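Local coordinates for beta-lactamase-like protein (Koribacter versatilis, PDB 6B9V) that probably hydrolyses diphosphate bonds as a metal-dependent PhnP-family enzyme of the metallo-beta-lactamase superfamily, cleaving reactive photoproducts of FAD, at residues 41-46 with 66-71; 218-223 with 247-252. One frame throughout, in Å; residues are numbered along the deposited sequence.

Interaction 1: 41-46 with 66-71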
ATOM      1  N   SER A  41       6.932  10.485  -2.854  1.00 15.08           N
ATOM      2  CA  SER A  41       8.150  10.075  -2.122  1.00 14.38           C
ATOM      3  C   SER A  41       9.367  10.162  -3.035  1.00 14.00           C
ATOM      4  O   SER A  41       9.248   9.933  -4.236  1.00 12.97           O
ATOM      5  CB  SER A  41       8.013   8.636  -1.585  1.00 12.23           C
ATOM      6  OG  SER A  41       9.222   8.166  -1.012  1.00 16.24           O
ATOM      7  N   VAL A  42      10.530  10.498  -2.474  1.00 11.66           N
ATOM      8  CA  VAL A  42      11.771  10.468  -3.237  1.00 13.46           C
ATOM      9  C   VAL A  42      12.829   9.756  -2.402  1.00 17.87           C
ATOM     10  O   VAL A  42      12.693   9.655  -1.180  1.00 15.13           O
ATOM     11  CB  VAL A  42      12.312  11.884  -3.615  1.00 12.32           C
ATOM     12  CG1 VAL A  42      11.330  12.616  -4.501  1.00 16.65           C
ATOM     13  CG2 VAL A  42      12.626  12.718  -2.370  1.00 14.52           C
ATOM     14  N   MET A  43      13.865   9.251  -3.069  1.00 14.76           N
ATOM     15  CA  MET A  43      15.052   8.806  -2.351  1.00 17.14           C
ATOM     16  C   MET A  43      16.292   9.531  -2.847  1.00 14.34           C
ATOM     17  O   MET A  43      16.335  10.022  -3.972  1.00 18.74           O
ATOM     18  CB  MET A  43      15.233   7.291  -2.480  1.00 15.58           C
ATOM     19  CG  MET A  43      15.365   6.807  -3.901  1.00 14.96           C
ATOM     20  SD  MET A  43      15.819   5.048  -3.908  1.00 23.10           S
ATOM     21  CE  MET A  43      16.281   4.783  -5.615  1.00 18.07           C
ATOM     22  N   VAL A  44      17.295   9.595  -1.979  1.00 12.37           N
ATOM     23  CA  VAL A  44      18.535  10.293  -2.243  1.00 16.49           C
ATOM     24  C   VAL A  44      19.682   9.330  -2.015  1.00 18.80           C
ATOM     25  O   VAL A  44      19.796   8.749  -0.940  1.00 18.69           O
ATOM     26  CB  VAL A  44      18.706  11.525  -1.322  1.00 22.77           C
ATOM     27  CG1 VAL A  44      19.989  12.263  -1.656  1.00 25.08           C
ATOM     28  CG2 VAL A  44      17.491  12.458  -1.419  1.00 26.34           C
ATOM     29  N   GLN A  45      20.528   9.154  -3.021  1.00 16.98           N
ATOM     30  CA  GLN A  45      21.646   8.225  -2.919  1.00 20.45           C
ATOM     31  C   GLN A  45      22.969   8.956  -2.997  1.00 23.68           C
ATOM     32  O   GLN A  45      23.165   9.812  -3.864  1.00 24.43           O
ATOM     33  CB  GLN A  45      21.572   7.164  -4.018  1.00 20.13           C
ATOM     34  CG  GLN A  45      20.479   6.170  -3.784  1.00 17.02           C
ATOM     35  CD  GLN A  45      20.190   5.335  -4.999  1.00 24.51           C
ATOM     36  OE1 GLN A  45      19.881   5.864  -6.059  1.00 23.10           O
ATOM     37  NE2 GLN A  45      20.308   4.018  -4.857  1.00 24.44           N
ATOM     38  N   TYR A  46      23.872   8.622  -2.082  1.00 18.51           N
ATOM     39  CA  TYR A  46      25.189   9.259  -2.071  1.00 22.57           C
ATOM     40  C   TYR A  46      26.144   8.456  -1.220  1.00 20.83           C
ATOM     41  O   TYR A  46      25.765   7.984  -0.151  1.00 21.58           O
ATOM     42  CB  TYR A  46      25.110  10.696  -1.542  1.00 22.26           C
ATOM     43  CG  TYR A  46      24.541  10.807  -0.145  1.00 20.14           C
ATOM     44  CD1 TYR A  46      25.369  10.807   0.969  1.00 24.52           C
ATOM     45  CD2 TYR A  46      23.165  10.910   0.056  1.00 20.02           C
ATOM     46  CE1 TYR A  46      24.849  10.907   2.245  1.00 24.65           C
ATOM     47  CE2 TYR A  46      22.633  11.012   1.330  1.00 21.66           C
ATOM     48  CZ  TYR A  46      23.486  11.008   2.421  1.00 22.72           C
ATOM     49  OH  TYR A  46      22.965  11.117   3.686  1.00 26.13           O
ATOM     50  N   GLU A  66      12.709  -0.025  -7.942  1.00 17.65           N
ATOM     51  CA  GLU A  66      14.044   0.556  -7.990  1.00 18.21           C
ATOM     52  C   GLU A  66      15.153  -0.350  -7.452  1.00 21.90           C
ATOM     53  O   GLU A  66      16.312   0.076  -7.353  1.00 23.05           O
ATOM     54  CB  GLU A  66      14.049   1.874  -7.226  1.00 19.00           C
ATOM     55  CG  GLU A  66      13.206   2.944  -7.894  1.00 21.16           C
ATOM     56  CD  GLU A  66      13.881   3.511  -9.129  1.00 27.10           C
ATOM     57  OE1 GLU A  66      13.205   4.199  -9.928  1.00 28.63           O
ATOM     58  OE2 GLU A  66      15.097   3.271  -9.296  1.00 26.34           O
ATOM     59  N   GLY A  67      14.805  -1.586  -7.109  1.00 20.89           N
ATOM     60  CA  GLY A  67      15.778  -2.552  -6.617  1.00 22.38           C
ATOM     61  C   GLY A  67      16.419  -2.182  -5.290  1.00 24.78           C
ATOM     62  O   GLY A  67      17.586  -2.497  -5.058  1.00 26.64           O
ATOM     63  N   ILE A  68      15.665  -1.519  -4.414  1.00 18.58           N
ATOM     64  CA  ILE A  68      16.182  -1.157  -3.093  1.00 18.42           C
ATOM     65  C   ILE A  68      16.452  -2.399  -2.240  1.00 28.66           C
ATOM     66  O   ILE A  68      15.570  -3.235  -2.046  1.00 29.04           O
ATOM     67  CB  ILE A  68      15.213  -0.234  -2.339  1.00 21.44           C
ATOM     68  CG1 ILE A  68      15.068   1.104  -3.081  1.00 21.80           C
ATOM     69  CG2 ILE A  68      15.688  -0.016  -0.889  1.00 24.68           C
ATOM     70  CD1 ILE A  68      14.010   2.019  -2.479  1.00 20.01           C
ATOM     71  N   LYS A  69      17.676  -2.506  -1.731  1.00 24.93           N
ATOM     72  CA  LYS A  69      18.088  -3.667  -0.944  1.00 31.01           C
ATOM     73  C   LYS A  69      18.409  -3.271   0.495  1.00 27.55           C
ATOM     74  O   LYS A  69      18.572  -4.124   1.360  1.00 24.39           O
ATOM     75  CB  LYS A  69      19.313  -4.338  -1.577  1.00 31.23           C
ATOM     76  CG  LYS A  69      19.110  -4.832  -3.006  1.00 45.15           C
ATOM     77  CD  LYS A  69      18.331  -6.144  -3.039  1.00 54.90           C
ATOM     78  CE  LYS A  69      18.139  -6.651  -4.464  1.00 58.59           C
ATOM     79  NZ  LYS A  69      17.317  -7.895  -4.507  1.00 58.88           N
ATOM     80  N   LYS A  70      18.525  -1.971   0.738  1.00 24.15           N
ATOM     81  CA  LYS A  70      18.900  -1.453   2.047  1.00 22.73           C
ATOM     82  C   LYS A  70      18.511   0.021   2.164  1.00 24.37           C
ATOM     83  O   LYS A  70      18.687   0.792   1.219  1.00 21.12           O
ATOM     84  CB  LYS A  70      20.408  -1.623   2.282  1.00 26.43           C
ATOM     85  CG  LYS A  70      20.895  -1.107   3.627  1.00 26.87           C
ATOM     86  CD  LYS A  70      22.347  -1.489   3.886  1.00 35.91           C
ATOM     87  CE  LYS A  70      22.832  -0.944   5.229  1.00 34.00           C
ATOM     88  NZ  LYS A  70      24.207  -1.430   5.531  1.00 45.18           N
ATOM     89  N   ILE A  71      17.983   0.401   3.320  1.00 21.91           N
ATOM     90  CA  ILE A  71      17.669   1.798   3.601  1.00 23.14           C
ATOM     91  C   ILE A  71      18.512   2.276   4.770  1.00 21.04           C
ATOM     92  O   ILE A  71      18.474   1.680   5.842  1.00 25.38           O
ATOM     93  CB  ILE A  71      16.186   2.002   3.944  1.00 22.70           C
ATOM     94  CG1 ILE A  71      15.287   1.550   2.789  1.00 24.27           C
ATOM     95  CG2 ILE A  71      15.932   3.475   4.304  1.00 23.27           C
ATOM     96  CD1 ILE A  71      13.822   1.395   3.200  1.00 27.18           C
TER
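Met43 carries this contact from the strand side. Its thioether reaches across to two residues at the end of helix 59-66 and just beyond it, Glu66 and Ile68. The sulfur meets the isoleucine: Met43 SD lies 3.8 Å from Ile68 CD1, and Ile68 CG1 is only slightly farther. The two side chains run alongside each other in opposite senses. The terminal methyl meets the glutamate. Met43 CE sits 4.0 Å from Glu66 CB, and it also comes within 4.2 Å of Glu66 OE2. The contact is buried and mainly apolar; OE2 is the one polar atom near the methyl.

The methionine torsions explain its reach. CG is placed between the backbone N and the carbonyl carbon (chi1 59°), and the chain then stays extended out to CE. Glu66 instead bends at its second torsion (chi2 -74°). Its chain passes beside the methyl, and one oxygen, OE2, stays near it. A long, weak ion pair joins Glu66 OE2 to Lys257 NZ.

The backbone between the two partners of Met43 turns sharply. Gly67 ends the helix with positive phi in a Schellman motif. After this turn Ile68 directs its CD1 to the sulfur, while Lys69 forms a salt bridge with Asp24 of the second subunit.

The backbone of strand 41-46 stays well apart from the loop; the nearest CA atoms, those of Met43 and Ile71, are 9.6 Å apart. Side chains therefore bridge the gap. Met43 also packs on Thr8, Leu50 and Lys257, from three other strands of the same sheet. The contact places the end of helix 59-66, and the loop leading to strand 73-75, against one face of the mixed sheet, over strand 41-46 between strands 2-9 and 49-53.

Interaction 2: 218-223 with 247-252; sequences IAEKLK and AGIQLA
Ile249 is the residue of 247-252 that touches the helix, and it does so through the end of its longer branch. The chain comes to it through Gly248, whose positive phi makes the turn into strand 249-251. In Ile249, CG1 lies anti to the carbonyl carbon (chi1 -57°). The chain extends from there, putting CD1 3.7 Å from Ala219 CB. The small alanine methyl points toward the strand and lets the helix come near. The same CD1 also touches the flank of Glu220, 4.2 Å from its CG. The carboxylate of this exposed glutamate lies beyond the apolar contact.

Next in sequence, Gln250 curls its amide back to the preceding carbonyl. Its NE2 donates to Ile249 O at 2.7 Å and also to Asn242 O, two acceptors that hold the amide. Leu251 turns to helix 238-244, packing on His238 and Thr241. Ala252 packs on Tyr228 and Phe197.

Strand 249-251 is the outermost strand of its sheet within this chain and runs parallel to 226-230. Helix 212-222 lies across one face of this sheet, over strands 195-199 and 226-230, and reaches the edge strand at Ile249, as in the layered alpha-beta/beta-alpha sandwich of the metallo-beta-lactamase fold.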
ATOM      1  N   ILE A 218       6.008  30.913  -7.131  1.00 18.52           N
ATOM      2  CA  ILE A 218       7.046  30.573  -6.162  1.00 18.10           C
ATOM      3  C   ILE A 218       8.336  30.174  -6.881  1.00 20.47           C
ATOM      4  O   ILE A 218       9.430  30.645  -6.534  1.00 18.89           O
ATOM      5  CB  ILE A 218       6.567  29.434  -5.223  1.00 21.17           C
ATOM      6  CG1 ILE A 218       5.441  29.954  -4.318  1.00 20.36           C
ATOM      7  CG2 ILE A 218       7.730  28.854  -4.407  1.00 20.25           C
ATOM      8  CD1 ILE A 218       4.664  28.849  -3.575  1.00 19.82           C
ATOM      9  N   ALA A 219       8.204  29.325  -7.898  1.00 17.76           N
ATOM     10  CA  ALA A 219       9.356  28.859  -8.675  1.00 20.98           C
ATOM     11  C   ALA A 219      10.119  30.029  -9.299  1.00 20.24           C
ATOM     12  O   ALA A 219      11.356  30.039  -9.339  1.00 21.23           O
ATOM     13  CB  ALA A 219       8.909  27.872  -9.767  1.00 16.97           C
ATOM     14  N   GLU A 220       9.381  31.022  -9.776  1.00 20.20           N
ATOM     15  CA  GLU A 220      10.013  32.159 -10.429  1.00 19.99           C
ATOM     16  C   GLU A 220      10.624  33.125  -9.412  1.00 26.63           C
ATOM     17  O   GLU A 220      11.509  33.915  -9.751  1.00 27.58           O
ATOM     18  CB  GLU A 220       9.009  32.856 -11.343  1.00 25.67           C
ATOM     19  CG  GLU A 220       8.708  32.004 -12.581  1.00 42.15           C
ATOM     20  CD  GLU A 220       7.694  32.622 -13.528  1.00 55.00           C
ATOM     21  OE1 GLU A 220       7.637  32.179 -14.699  1.00 61.92           O
ATOM     22  OE2 GLU A 220       6.952  33.534 -13.105  1.00 56.15           O
ATOM     23  N   LYS A 221      10.174  33.052  -8.165  1.00 23.14           N
ATOM     24  CA  LYS A 221      10.844  33.808  -7.116  1.00 21.69           C
ATOM     25  C   LYS A 221      12.128  33.119  -6.645  1.00 24.66           C
ATOM     26  O   LYS A 221      13.120  33.789  -6.335  1.00 21.79           O
ATOM     27  CB  LYS A 221       9.913  34.033  -5.922  1.00 23.34           C
ATOM     28  CG  LYS A 221       8.838  35.092  -6.149  1.00 30.71           C
ATOM     29  CD  LYS A 221       7.866  35.116  -4.973  1.00 38.25           C
ATOM     30  CE  LYS A 221       6.845  36.243  -5.097  1.00 47.59           C
ATOM     31  NZ  LYS A 221       6.048  36.138  -6.351  1.00 52.14           N
ATOM     32  N   LEU A 222      12.110  31.794  -6.562  1.00 18.42           N
ATOM     33  CA  LEU A 222      13.265  31.082  -6.006  1.00 22.39           C
ATOM     34  C   LEU A 222      14.354  30.771  -7.046  1.00 19.44           C
ATOM     35  O   LEU A 222      15.511  30.550  -6.682  1.00 23.60           O
ATOM     36  CB  LEU A 222      12.812  29.799  -5.321  1.00 22.95           C
ATOM     37  CG  LEU A 222      11.928  29.984  -4.081  1.00 20.67           C
ATOM     38  CD1 LEU A 222      11.460  28.629  -3.568  1.00 19.77           C
ATOM     39  CD2 LEU A 222      12.694  30.741  -2.997  1.00 19.92           C
ATOM     40  N   LYS A 223      13.979  30.747  -8.321  1.00 20.02           N
ATOM     41  CA  LYS A 223      14.948  30.644  -9.421  1.00 21.71           C
ATOM     42  C   LYS A 223      15.925  29.470  -9.319  1.00 19.98           C
ATOM     43  O   LYS A 223      17.116  29.636  -9.560  1.00 20.62           O
ATOM     44  CB  LYS A 223      15.748  31.949  -9.527  1.00 25.40           C
ATOM     45  CG  LYS A 223      14.890  33.155  -9.795  1.00 23.39           C
ATOM     46  CD  LYS A 223      15.724  34.438  -9.867  1.00 31.82           C
ATOM     47  CE  LYS A 223      14.962  35.524 -10.606  1.00 43.24           C
ATOM     48  NZ  LYS A 223      13.604  35.703 -10.037  1.00 47.06           N
ATOM     49  N   ALA A 247      10.313  27.581 -19.305  1.00 27.09           N
ATOM     50  CA  ALA A 247      11.590  26.874 -19.294  1.00 29.71           C
ATOM     51  C   ALA A 247      12.093  26.720 -17.865  1.00 26.32           C
ATOM     52  O   ALA A 247      11.978  27.636 -17.056  1.00 26.58           O
ATOM     53  CB  ALA A 247      12.627  27.607 -20.149  1.00 26.10           C
ATOM     54  N   GLY A 248      12.615  25.547 -17.549  1.00 24.04           N
ATOM     55  CA  GLY A 248      13.155  25.306 -16.223  1.00 29.64           C
ATOM     56  C   GLY A 248      12.145  24.839 -15.189  1.00 27.05           C
ATOM     57  O   GLY A 248      12.505  24.624 -14.029  1.00 22.32           O
ATOM     58  N   ILE A 249      10.887  24.693 -15.604  1.00 19.97           N
ATOM     59  CA  ILE A 249       9.809  24.273 -14.715  1.00 17.56           C
ATOM     60  C   ILE A 249       9.028  23.129 -15.359  1.00 22.84           C
ATOM     61  O   ILE A 249       8.561  23.259 -16.486  1.00 19.96           O
ATOM     62  CB  ILE A 249       8.851  25.461 -14.399  1.00 18.09           C
ATOM     63  CG1 ILE A 249       9.629  26.630 -13.790  1.00 18.53           C
ATOM     64  CG2 ILE A 249       7.743  25.035 -13.470  1.00 16.14           C
ATOM     65  CD1 ILE A 249       8.776  27.880 -13.513  1.00 23.48           C
ATOM     66  N   GLN A 250       8.910  21.993 -14.677  1.00 16.45           N
ATOM     67  CA  GLN A 250       8.193  20.857 -15.269  1.00 13.75           C
ATOM     68  C   GLN A 250       7.478  20.049 -14.198  1.00 16.21           C
ATOM     69  O   GLN A 250       7.902  20.053 -13.042  1.00 14.57           O
ATOM     70  CB  GLN A 250       9.162  19.932 -16.025  1.00 14.04           C
ATOM     71  CG  GLN A 250       9.845  20.507 -17.255  1.00 23.45           C
ATOM     72  CD  GLN A 250       8.937  20.568 -18.474  1.00 34.48           C
ATOM     73  OE1 GLN A 250       8.931  19.650 -19.299  1.00 39.44           O
ATOM     74  NE2 GLN A 250       8.184  21.662 -18.606  1.00 31.21           N
ATOM     75  N   LEU A 251       6.415  19.327 -14.569  1.00 12.87           N
ATOM     76  CA  LEU A 251       5.898  18.293 -13.677  1.00 12.25           C
ATOM     77  C   LEU A 251       6.917  17.164 -13.587  1.00 15.59           C
ATOM     78  O   LEU A 251       7.474  16.742 -14.614  1.00 13.00           O
ATOM     79  CB  LEU A 251       4.554  17.722 -14.175  1.00 12.29           C
ATOM     80  CG  LEU A 251       3.410  18.706 -14.467  1.00 16.13           C
ATOM     81  CD1 LEU A 251       2.168  17.932 -14.909  1.00 13.81           C
ATOM     82  CD2 LEU A 251       3.091  19.545 -13.246  1.00 19.76           C
ATOM     83  N   ALA A 252       7.168  16.673 -12.375  1.00 12.46           N
ATOM     84  CA  ALA A 252       7.941  15.429 -12.221  1.00 15.45           C
ATOM     85  C   ALA A 252       7.188  14.220 -12.784  1.00 14.77           C
ATOM     86  O   ALA A 252       6.003  14.313 -13.126  1.00 15.43           O
ATOM     87  CB  ALA A 252       8.285  15.185 -10.760  1.00 14.37           C
TER

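In the fold
Interactions 1 and 2 belong to different halves of the fold. Interaction 1 sets a helix end and its loop against one sheet; interaction 2 sets a helix against the other. Their centres are 25 Å apart and their nearest atoms about 7 Å apart, without touching. Along the chain, interaction 1 closes before interaction 2 opens. Both lie away from the metal sites of their own chain, but each neighbours a strand that leads there. Strand 73-75, after 66-71, runs toward the manganese ligands His78 and His80. Strand 226-230, beside 249-251, leads into His231. Lys69 in 66-71 also meets Asp24 and the zinc ligand Cys23 of the second subunit.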